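Local atomic coordinates of N-isopropylammelide isopropylaminohydrolase (Burkholderia multivorans ATCC 17616, PDB entry 6NBO), a protein that belongs to the amidohydrolase family of metal-dependent hydrolases, with a TIM-barrel catalytic domain that holds zinc ions. Residues 107-112 and 146-151; 189-194 and 223-228. One frame throughout, in Å; residues are numbered along the deposited sequence.

Contact 1 (107-112 and 146-151); sequences ASLALA and ETLRGQ. With EDO (1,2-ethanediol), chain J.
Leu109 and Leu148 carry this contact, and one methyl does most of the touching: CD1 of Leu109 rests against the branch point of the other leucine, 3.8 Å from Leu148 CG, and lies almost as near to both methyls of that fork. The Leu109 side chain leaves its helix with CG opposite the backbone N (chi1 -179°), and its second torsion (54°) turns CD1 across the gap although the root of the side chain does not aim there. Leu148 comes the other way, and the two side chains meet at a slant, with Leu109 CD1 set against its fork. Leu148 CD1 reaches further along helix 104-117 and presses on Ala112 CB at 3.5 Å. On the outside of the TIM barrel the C-terminal end of helix 136-147, and the residue just after it, pack against helix 104-117; that residue, Leu148, is where the chain first departs from helical geometry. On the solvent side, Thr147 adds CG2, 4.0 Å from Leu109 CD1; its first torsion (-66°) presents this methyl to the leucine and leaves OG1 to bond with Asp143 O in its own helix. Arg113 touches both Thr147 and Leu148. Beyond the helix end the chain turns at Gly150, whose N donates to O1 of a 1,2-ethanediol molecule, most likely a crystallisation additive (2.8 Å).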
# COMPACT_ATOMS: atom_id res chain seq x y z
N ALA A 107 13.06 6.38 -11.43
CA ALA A 107 13.03 6.08 -10.00
C ALA A 107 11.86 5.17 -9.65
O ALA A 107 12.05 4.14 -9.00
CB ALA A 107 12.96 7.37 -9.20
N SER A 108 10.64 5.55 -10.06
CA SER A 108 9.47 4.74 -9.73
C SER A 108 9.57 3.35 -10.35
O SER A 108 9.17 2.36 -9.73
CB SER A 108 8.18 5.43 -10.19
OG SER A 108 8.15 5.64 -11.60
N LEU A 109 10.11 3.26 -11.56
CA LEU A 109 10.23 1.95 -12.21
C LEU A 109 11.22 1.07 -11.46
O LEU A 109 10.91 -0.08 -11.14
CB LEU A 109 10.64 2.12 -13.67
CG LEU A 109 10.78 0.83 -14.49
CD1 LEU A 109 9.50 -0.01 -14.42
CD2 LEU A 109 11.11 1.18 -15.92
N ALA A 110 12.39 1.61 -11.14
CA ALA A 110 13.39 0.86 -10.38
C ALA A 110 12.83 0.40 -9.04
O ALA A 110 13.00 -0.77 -8.65
CB ALA A 110 14.64 1.72 -10.18
N LEU A 111 12.15 1.29 -8.30
CA LEU A 111 11.62 0.88 -7.00
C LEU A 111 10.49 -0.13 -7.14
O LEU A 111 10.44 -1.11 -6.38
CB LEU A 111 11.15 2.11 -6.20
CG LEU A 111 10.50 1.80 -4.84
CD1 LEU A 111 11.38 0.89 -3.98
CD2 LEU A 111 10.13 3.09 -4.08
N ALA A 112 9.57 0.08 -8.08
CA ALA A 112 8.50 -0.89 -8.28
C ALA A 112 9.06 -2.24 -8.70
O ALA A 112 8.55 -3.29 -8.29
CB ALA A 112 7.50 -0.39 -9.31
N GLU A 146 2.34 1.34 -16.99
CA GLU A 146 2.17 0.67 -18.27
C GLU A 146 3.31 -0.32 -18.54
O GLU A 146 3.07 -1.43 -19.04
CB GLU A 146 2.07 1.69 -19.40
CG GLU A 146 1.82 1.07 -20.77
CD GLU A 146 0.51 0.29 -20.83
OE1 GLU A 146 -0.43 0.62 -20.07
OE2 GLU A 146 0.43 -0.67 -21.64
N THR A 147 4.55 0.07 -18.24
CA THR A 147 5.68 -0.85 -18.42
C THR A 147 5.51 -2.13 -17.61
O THR A 147 5.91 -3.21 -18.06
CB THR A 147 6.99 -0.15 -18.03
OG1 THR A 147 7.25 0.92 -18.95
CG2 THR A 147 8.18 -1.11 -18.05
N LEU A 148 4.90 -2.03 -16.42
CA LEU A 148 4.74 -3.16 -15.52
C LEU A 148 3.36 -3.81 -15.60
O LEU A 148 3.00 -4.58 -14.71
CB LEU A 148 5.03 -2.71 -14.08
CG LEU A 148 6.46 -2.22 -13.85
CD1 LEU A 148 6.60 -1.74 -12.43
CD2 LEU A 148 7.47 -3.34 -14.15
N ARG A 149 2.59 -3.54 -16.66
CA ARG A 149 1.28 -4.17 -16.80
C ARG A 149 1.43 -5.68 -16.86
O ARG A 149 2.30 -6.21 -17.55
CB ARG A 149 0.56 -3.66 -18.05
N GLY A 150 0.59 -6.39 -16.11
CA GLY A 150 0.70 -7.83 -16.01
C GLY A 150 1.76 -8.33 -15.05
O GLY A 150 1.93 -9.55 -14.93
N GLN A 151 2.48 -7.43 -14.38
CA GLN A 151 3.57 -7.75 -13.46
C GLN A 151 3.35 -7.16 -12.08
O GLN A 151 3.56 -7.85 -11.08
CB GLN A 151 4.90 -7.24 -14.02
CG GLN A 151 5.28 -7.94 -15.32
CD GLN A 151 6.67 -7.58 -15.79
OE1 GLN A 151 7.10 -6.44 -15.68
NE2 GLN A 151 7.38 -8.56 -16.34
C1 EDO J . -2.08 -5.38 -13.56
O1 EDO J . -0.84 -5.00 -14.15
C2 EDO J . -2.13 -6.90 -13.40
O2 EDO J . -0.83 -7.35 -13.00

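Contact 2 (189-194 and 223-228); sequences DPCAIE and GSMGAY
The Tyr228 ring is the one aromatic group here, and the sulfur of Cys191 meets it obliquely. Cys191 SG sits 3.6 Å from Tyr228 CD2 and 3.8 Å from Tyr228 CE2, on one flank of the ring, and the line from the sulfur to the ring centroid lies 71° off the ring normal. This is a cysteine sulfur-aromatic contact. The tyrosine root does not aim at the loop; with CG opposite the backbone N (chi1 167°), the ring reaches out from the helix and its CD2-CE2 flank comes up to the sulfur. Pro197, at the start of helix 197-211, touches both Cys191 and Tyr228 and so joins the two partners from a third element. Met225, about one turn earlier than Tyr228 on the helix, lies alongside Cys191: Met225 CG approaches Cys191 CB to 3.6 Å, and SD follows at 3.7 Å from that same CB. An extended start to the methionine chain carries the sulfur out to the loop, where the bend at chi3 (-72°) keeps CE within 4.1 Å of Cys191 CB. Met225 SD also reaches Ala192 CB, more loosely. In the TIM barrel of this family, residues 189-194 form the loop after strand 184-188, and here that loop packs on the beginning of helix 223-239, which follows the next strand, 215-219. Its tight turn is held from within by Asp189 O, which accepts from the N of both Ile193 and Glu194. Glu221, just before the helix, grips the turn through OE2, which accepts from the backbone N of Cys191 and of Ala192. Most of the touching side chains lie at the protein surface.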
# COMPACT_ATOMS: atom_id res chain seq x y z
N ASP A 189 -4.83 16.82 5.87
CA ASP A 189 -4.97 17.75 6.99
C ASP A 189 -5.90 18.93 6.71
O ASP A 189 -5.44 20.06 6.50
CB ASP A 189 -3.59 18.21 7.41
CG ASP A 189 -2.67 17.04 7.73
OD1 ASP A 189 -3.19 15.93 8.00
OD2 ASP A 189 -1.44 17.21 7.71
N PRO A 190 -7.21 18.69 6.75
CA PRO A 190 -8.16 19.76 6.41
C PRO A 190 -8.05 20.97 7.31
O PRO A 190 -8.37 22.09 6.88
CB PRO A 190 -9.53 19.06 6.56
CG PRO A 190 -9.22 17.59 6.38
CD PRO A 190 -7.88 17.41 7.03
N CYS A 191 -7.60 20.80 8.55
CA CYS A 191 -7.37 21.94 9.43
C CYS A 191 -5.95 22.49 9.29
O CYS A 191 -5.75 23.67 8.99
CB CYS A 191 -7.63 21.57 10.90
SG CYS A 191 -9.36 21.36 11.34
N ALA A 192 -4.95 21.64 9.53
CA ALA A 192 -3.58 22.13 9.70
C ALA A 192 -3.00 22.65 8.39
O ALA A 192 -2.22 23.61 8.39
CB ALA A 192 -2.69 21.03 10.28
N ILE A 193 -3.32 22.01 7.28
CA ILE A 193 -2.79 22.41 5.98
C ILE A 193 -3.77 23.29 5.23
O ILE A 193 -3.42 24.39 4.79
CB ILE A 193 -2.39 21.17 5.15
CG1 ILE A 193 -1.18 20.47 5.79
CG2 ILE A 193 -2.10 21.56 3.70
CD1 ILE A 193 0.10 21.25 5.68
N GLU A 194 -5.03 22.86 5.10
CA GLU A 194 -5.96 23.61 4.26
C GLU A 194 -6.52 24.87 4.94
O GLU A 194 -6.91 25.80 4.24
CB GLU A 194 -7.12 22.71 3.82
CG GLU A 194 -6.65 21.48 3.01
CD GLU A 194 -6.15 21.85 1.62
OE1 GLU A 194 -6.25 23.03 1.22
OE2 GLU A 194 -5.65 20.95 0.91
N GLY A 223 -4.38 14.69 18.01
CA GLY A 223 -5.29 15.02 19.11
C GLY A 223 -6.68 15.42 18.64
O GLY A 223 -7.24 14.85 17.71
N SER A 224 -7.24 16.44 19.31
CA SER A 224 -8.63 16.84 19.08
C SER A 224 -8.84 17.42 17.69
O SER A 224 -9.91 17.24 17.10
CB SER A 224 -9.06 17.85 20.15
OG SER A 224 -8.07 18.86 20.29
N MET A 225 -7.84 18.12 17.15
CA MET A 225 -7.97 18.62 15.78
C MET A 225 -8.11 17.48 14.79
O MET A 225 -8.99 17.51 13.92
CB MET A 225 -6.76 19.48 15.42
CG MET A 225 -6.74 19.84 13.95
SD MET A 225 -5.19 20.58 13.46
CE MET A 225 -5.26 22.16 14.20
N GLY A 226 -7.26 16.46 14.89
CA GLY A 226 -7.39 15.31 14.00
C GLY A 226 -8.73 14.60 14.16
O GLY A 226 -9.34 14.18 13.17
N ALA A 227 -9.21 14.48 15.40
CA ALA A 227 -10.51 13.85 15.62
C ALA A 227 -11.63 14.65 14.97
O ALA A 227 -12.58 14.08 14.43
CB ALA A 227 -10.77 13.68 17.11
N TYR A 228 -11.53 15.98 15.03
CA TYR A 228 -12.50 16.83 14.35
C TYR A 228 -12.48 16.61 12.84
O TYR A 228 -13.54 16.46 12.22
CB TYR A 228 -12.23 18.30 14.68
CG TYR A 228 -12.97 19.26 13.79
CD1 TYR A 228 -14.29 19.64 14.06
CD2 TYR A 228 -12.36 19.78 12.65
CE1 TYR A 228 -14.97 20.52 13.22
CE2 TYR A 228 -13.02 20.63 11.81
CZ TYR A 228 -14.32 21.00 12.09
OH TYR A 228 -14.96 21.85 11.23

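In the fold
Both contacts belong to the same amidohydrolase barrel, but the middle of the chain lies between them, their centres 34 Å apart and their nearest atoms about 22 Å apart. Along the chain both segments of contact 1 precede those of contact 2. Contact 1 joins helices 104-117 and 136-147, which flank strand 120-128 in sequence; contact 2 joins the loop after strand 184-188 to helix 223-239. The strands 120-128, 153-159, 184-188 and 215-219 run side by side and parallel, so the barrel wall connects the two sites. Contact 2 is the more peripheral, although the side chain of Ala192 is about 13 Å from a zinc ion and strand 215-219 carries the zinc ligand His218.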